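PDB 5Z06: Exo beta-1,2-glucooligosaccharide sophorohydrolase (non-reducing end) from Parabacteroides distasonis ATCC 8503, which hydrolyses linear beta-1,2-glucan and beta-1,2-glucooligosaccharides of four or more glucose units as an exo-acting glycoside hydrolase, releasing sophorose from the non-reducing end. Local coordinates for residues Val579-Asp584 against His605-Thr610; Met611-Ala616 against Arg632-Asn637. One frame throughout, in Å; residues are numbered along the deposited sequence.

Contact 1: residues Val579-Asp584 against His605-Thr610; sequences VGYGED and HRDNGT
Tyr581 and Asp607 come from opposite directions, the hydroxyl at the ring edge meeting the carboxylate nearly in one plane. Tyr581 OH donates a hydrogen bond to Asp607 OD1 at 2.4 Å, a length that is doubtful at 2.1 Å resolution. Ring and carboxylate planes lie only 16° apart, with OD1 in the ring plane, while Asp607 OD2 lies alongside the same edge, 3.2 Å from Tyr581 CE2. Asp607 extends its carboxylate this way because CG stands anti to the backbone N (chi1 -175°). The other ring edge borders the backbone: Tyr581 CE1 is 3.5 Å from Gly609 O, and Tyr581 OH comes within 3.0 Å of Gly609 CA. A side chain on Gly609 would be jammed against the carbonyl O of Asn608. A weak bond from Gly609 N also reaches OD1. Asn608 OD1 accepts from Thr610 N, an Asx turn, and from Thr610 OG1, shaping the loop next to Asp607. A water lies 2.9 Å from Val579 O and 2.8 Å from Gly609 O, close enough to bridge them, though it has more acceptors in reach than protons. A phenylalanine in place of Tyr581 would probably leave Asp607 OD1 without its phenol donor and the carboxylate freer to turn. OD2 is hydrogen-bonded to the hydroxyl of Tyr570, so the aspartate ties together helix 556-573, the loop before strand 590-592, and the loop leading from strand 597-599 into strand 610-611.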
# COMPACT_ATOMS: atom_id res chain seq x y z
N VAL A 579 -20.51 -0.43 4.95
CA VAL A 579 -21.01 -0.15 3.62
C VAL A 579 -20.23 -0.97 2.59
O VAL A 579 -19.00 -1.04 2.66
CB VAL A 579 -20.91 1.33 3.28
CG1 VAL A 579 -21.32 1.61 1.82
CG2 VAL A 579 -21.81 2.11 4.24
N GLY A 580 -20.95 -1.55 1.64
CA GLY A 580 -20.37 -2.26 0.51
C GLY A 580 -19.91 -3.70 0.73
O GLY A 580 -19.58 -4.38 -0.24
N TYR A 581 -19.86 -4.17 1.97
CA TYR A 581 -19.48 -5.56 2.26
C TYR A 581 -20.50 -6.53 1.67
O TYR A 581 -21.69 -6.30 1.74
CB TYR A 581 -19.47 -5.82 3.75
CG TYR A 581 -18.25 -5.37 4.49
CD1 TYR A 581 -17.49 -4.28 4.06
CD2 TYR A 581 -17.89 -6.01 5.68
CE1 TYR A 581 -16.37 -3.89 4.77
CE2 TYR A 581 -16.80 -5.61 6.41
CZ TYR A 581 -16.04 -4.57 5.95
OH TYR A 581 -14.98 -4.18 6.67
N GLY A 582 -20.03 -7.61 1.08
CA GLY A 582 -20.95 -8.57 0.52
C GLY A 582 -20.17 -9.65 -0.15
O GLY A 582 -18.98 -9.80 0.08
N GLU A 583 -20.85 -10.36 -1.04
CA GLU A 583 -20.27 -11.49 -1.73
C GLU A 583 -19.10 -11.10 -2.63
O GLU A 583 -18.23 -11.94 -2.92
CB GLU A 583 -21.33 -12.21 -2.54
CG GLU A 583 -20.88 -13.58 -2.97
CD GLU A 583 -21.99 -14.44 -3.51
OE1 GLU A 583 -23.18 -14.06 -3.36
OE2 GLU A 583 -21.64 -15.51 -4.05
N ASP A 584 -19.13 -9.86 -3.08
CA ASP A 584 -18.16 -9.34 -4.00
C ASP A 584 -17.23 -8.33 -3.31
O ASP A 584 -16.47 -7.61 -3.95
CB ASP A 584 -18.89 -8.77 -5.23
CG ASP A 584 -19.83 -7.65 -4.90
OD1 ASP A 584 -20.01 -7.33 -3.71
OD2 ASP A 584 -20.38 -7.06 -5.85
N HIS A 605 -14.33 -7.32 16.35
CA HIS A 605 -13.28 -6.51 16.99
C HIS A 605 -12.07 -6.24 16.08
O HIS A 605 -11.14 -5.53 16.47
CB HIS A 605 -12.82 -7.17 18.28
CG HIS A 605 -11.92 -8.35 18.08
ND1 HIS A 605 -12.34 -9.50 17.44
CD2 HIS A 605 -10.62 -8.55 18.41
CE1 HIS A 605 -11.34 -10.36 17.40
NE2 HIS A 605 -10.28 -9.80 17.96
N ARG A 606 -12.07 -6.82 14.88
CA ARG A 606 -11.03 -6.60 13.91
C ARG A 606 -11.69 -6.26 12.59
O ARG A 606 -11.18 -6.60 11.52
CB ARG A 606 -10.16 -7.86 13.81
CG ARG A 606 -9.39 -8.17 15.09
CD ARG A 606 -8.10 -7.36 15.20
NE ARG A 606 -7.47 -7.56 16.51
CZ ARG A 606 -7.69 -6.83 17.60
NH1 ARG A 606 -8.49 -5.76 17.58
NH2 ARG A 606 -7.07 -7.15 18.73
N ASP A 607 -12.82 -5.56 12.66
CA ASP A 607 -13.49 -5.08 11.45
C ASP A 607 -14.07 -3.70 11.72
O ASP A 607 -14.81 -3.52 12.67
CB ASP A 607 -14.59 -6.04 11.07
CG ASP A 607 -15.26 -5.69 9.78
OD1 ASP A 607 -14.65 -4.98 8.96
OD2 ASP A 607 -16.41 -6.14 9.58
N ASN A 608 -13.72 -2.73 10.88
CA ASN A 608 -14.22 -1.37 11.01
C ASN A 608 -14.66 -0.82 9.66
O ASN A 608 -14.76 0.39 9.49
CB ASN A 608 -13.15 -0.49 11.66
CG ASN A 608 -11.87 -0.47 10.85
OD1 ASN A 608 -11.84 -0.93 9.70
ND2 ASN A 608 -10.82 0.05 11.43
N GLY A 609 -14.93 -1.69 8.71
CA GLY A 609 -15.38 -1.28 7.37
C GLY A 609 -14.29 -1.22 6.33
O GLY A 609 -14.56 -0.97 5.15
N THR A 610 -13.07 -1.49 6.76
CA THR A 610 -11.92 -1.37 5.90
C THR A 610 -11.65 -2.69 5.23
O THR A 610 -11.41 -3.69 5.91
CB THR A 610 -10.69 -1.02 6.70
OG1 THR A 610 -10.98 0.15 7.45
CG2 THR A 610 -9.49 -0.79 5.78
O HOH W 1 -17.13 -0.06 4.64

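Contact 2: residues Met611-Ala616 against Arg632-Asn637; sequences MAPTGA and RNYYRN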
# COMPACT_ATOMS: atom_id res chain seq x y z
N MET A 611 -11.61 -2.65 3.90
CA MET A 611 -11.39 -3.81 3.09
C MET A 611 -10.14 -3.59 2.24
O MET A 611 -10.05 -2.61 1.51
CB MET A 611 -12.61 -4.02 2.18
CG MET A 611 -12.60 -5.36 1.46
SD MET A 611 -12.61 -6.77 2.58
CE MET A 611 -14.22 -6.54 3.34
N ALA A 612 -9.20 -4.52 2.37
CA ALA A 612 -7.99 -4.51 1.56
C ALA A 612 -8.23 -5.47 0.40
O ALA A 612 -8.39 -6.67 0.61
CB ALA A 612 -6.79 -4.95 2.38
N PRO A 613 -8.25 -4.96 -0.84
CA PRO A 613 -8.51 -5.84 -1.98
C PRO A 613 -7.64 -7.08 -2.06
O PRO A 613 -8.05 -8.10 -2.62
CB PRO A 613 -8.24 -4.94 -3.19
CG PRO A 613 -8.50 -3.57 -2.70
CD PRO A 613 -8.13 -3.55 -1.25
N THR A 614 -6.43 -7.01 -1.51
CA THR A 614 -5.54 -8.15 -1.54
C THR A 614 -6.15 -9.38 -0.86
O THR A 614 -5.83 -10.50 -1.24
CB THR A 614 -4.15 -7.81 -0.96
OG1 THR A 614 -3.24 -8.85 -1.30
CG2 THR A 614 -4.19 -7.66 0.57
N GLY A 615 -7.00 -9.17 0.15
CA GLY A 615 -7.70 -10.28 0.82
C GLY A 615 -8.40 -11.24 -0.12
O GLY A 615 -8.05 -12.43 -0.20
N ALA A 616 -9.37 -10.71 -0.88
CA ALA A 616 -10.13 -11.54 -1.83
C ALA A 616 -9.25 -11.99 -2.99
O ALA A 616 -9.30 -13.15 -3.44
CB ALA A 616 -11.32 -10.78 -2.37
N ARG A 632 -14.21 -8.18 -10.03
CA ARG A 632 -15.14 -7.49 -10.91
C ARG A 632 -15.77 -6.27 -10.25
O ARG A 632 -15.90 -5.23 -10.88
CB ARG A 632 -16.25 -8.41 -11.31
CG ARG A 632 -15.86 -9.46 -12.33
CD ARG A 632 -17.13 -10.17 -12.75
NE ARG A 632 -16.87 -11.54 -13.15
CZ ARG A 632 -17.29 -12.62 -12.51
NH1 ARG A 632 -18.03 -12.54 -11.39
NH2 ARG A 632 -16.98 -13.81 -13.00
N ASN A 633 -16.17 -6.43 -8.99
CA ASN A 633 -16.74 -5.38 -8.20
C ASN A 633 -15.73 -4.27 -7.95
O ASN A 633 -16.00 -3.09 -8.22
CB ASN A 633 -17.17 -5.96 -6.85
CG ASN A 633 -17.86 -4.94 -5.98
OD1 ASN A 633 -18.62 -4.11 -6.48
ND2 ASN A 633 -17.64 -5.03 -4.66
N TYR A 634 -14.56 -4.64 -7.43
CA TYR A 634 -13.52 -3.66 -7.13
C TYR A 634 -13.16 -2.80 -8.34
O TYR A 634 -13.02 -1.57 -8.23
CB TYR A 634 -12.27 -4.36 -6.60
CG TYR A 634 -12.42 -5.05 -5.29
CD1 TYR A 634 -13.44 -4.74 -4.41
CD2 TYR A 634 -11.48 -6.01 -4.89
CE1 TYR A 634 -13.57 -5.39 -3.20
CE2 TYR A 634 -11.58 -6.63 -3.68
CZ TYR A 634 -12.64 -6.33 -2.84
OH TYR A 634 -12.76 -6.95 -1.63
N TYR A 635 -13.01 -3.46 -9.48
CA TYR A 635 -12.70 -2.78 -10.71
C TYR A 635 -13.90 -2.02 -11.26
O TYR A 635 -13.83 -0.80 -11.42
CB TYR A 635 -12.18 -3.75 -11.73
CG TYR A 635 -11.75 -3.08 -12.99
CD1 TYR A 635 -10.68 -2.18 -12.98
CD2 TYR A 635 -12.41 -3.30 -14.18
CE1 TYR A 635 -10.29 -1.53 -14.15
CE2 TYR A 635 -12.03 -2.65 -15.34
CZ TYR A 635 -10.97 -1.77 -15.32
OH TYR A 635 -10.59 -1.14 -16.49
N ARG A 636 -14.99 -2.72 -11.56
CA ARG A 636 -16.07 -2.09 -12.32
C ARG A 636 -16.88 -1.14 -11.51
O ARG A 636 -17.30 -0.15 -12.05
CB ARG A 636 -17.00 -3.10 -12.95
CG ARG A 636 -16.39 -3.78 -14.15
CD ARG A 636 -17.25 -4.94 -14.58
NE ARG A 636 -16.68 -5.53 -15.78
CZ ARG A 636 -16.59 -6.83 -16.04
NH1 ARG A 636 -17.05 -7.72 -15.20
NH2 ARG A 636 -16.03 -7.23 -17.16
N ASN A 637 -17.12 -1.44 -10.23
CA ASN A 637 -17.97 -0.60 -9.38
C ASN A 637 -17.17 0.40 -8.58
O ASN A 637 -17.56 1.56 -8.51
CB ASN A 637 -18.85 -1.43 -8.46
CG ASN A 637 -19.79 -2.31 -9.23
OD1 ASN A 637 -20.37 -1.88 -10.23
ND2 ASN A 637 -19.92 -3.57 -8.80
O HOH W 2 -10.50 -7.95 -0.45
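Tyr634 pushes its phenol end into the turn formed by Met611, Pro613 and Ala616, and it carries the whole of the direct contact from its helix. Pro613 approaches the ring obliquely at CE2 and CD2, its CB 3.8 Å from Tyr634 CE2 and its CA closer still, at 3.6 Å. At the hydroxyl end, Met611 CG lies 3.5 Å from Tyr634 OH, the two side chains crossing at about a right angle. Ala616 CB lies 4.2 Å from Tyr634 OH. Met611 presents its CG because that atom stands anti to the backbone N (chi1 -169°), and the chain then bends at both later torsions.

Across the two segments the polar link is one water, which is hydrogen-bonded to Tyr634 OH at 2.7 Å. It donates to Ala612 O (2.7 Å) and accepts from Ala616 N (3.0 Å), so the hydroxyl is coupled to the backbone where the chain turns into a helix. Ala612 O also accepts from Gly615 N, which helps to fix this turn. The hydroxyl has a further, weak hydrogen bond with Trp586 O.

One residue before Tyr634, Asn633 OD1 accepts from Asn637 ND2, four residues on, over 2.7 Å, on a lone pair in the carbonyl plane. Leu642 of helix 639-642 touches both Pro613 and Tyr634, and Phe648 of strand 647-648 packs on Pro613. Within this glycoamylase-like region the contact thus joins helix 624-636 to the passage from strand 610-611 into helix 614-617.

Overall arrangement
Both contacts are buried, lie in the glycoamylase-like part of the chain and follow one another in sequence, with contact 1 ending at Thr610 and contact 2 opening at Met611. Each centres on a tyrosine, but the chemistry differs. In contact 1, between two loops, the phenol pairs directly with a carboxylate; in contact 2, between a helix and a turn entering another, apolar packing surrounds the phenol and a water links it to backbone atoms. Their centres are 12 Å apart and they touch: Tyr581 CE1 packs on Met611 CE at 3.7 Å, and Asp584 O probably accepts a hydrogen bond from Asn633 ND2 at 2.9 Å, tying loop 579-584 to helix 624-636.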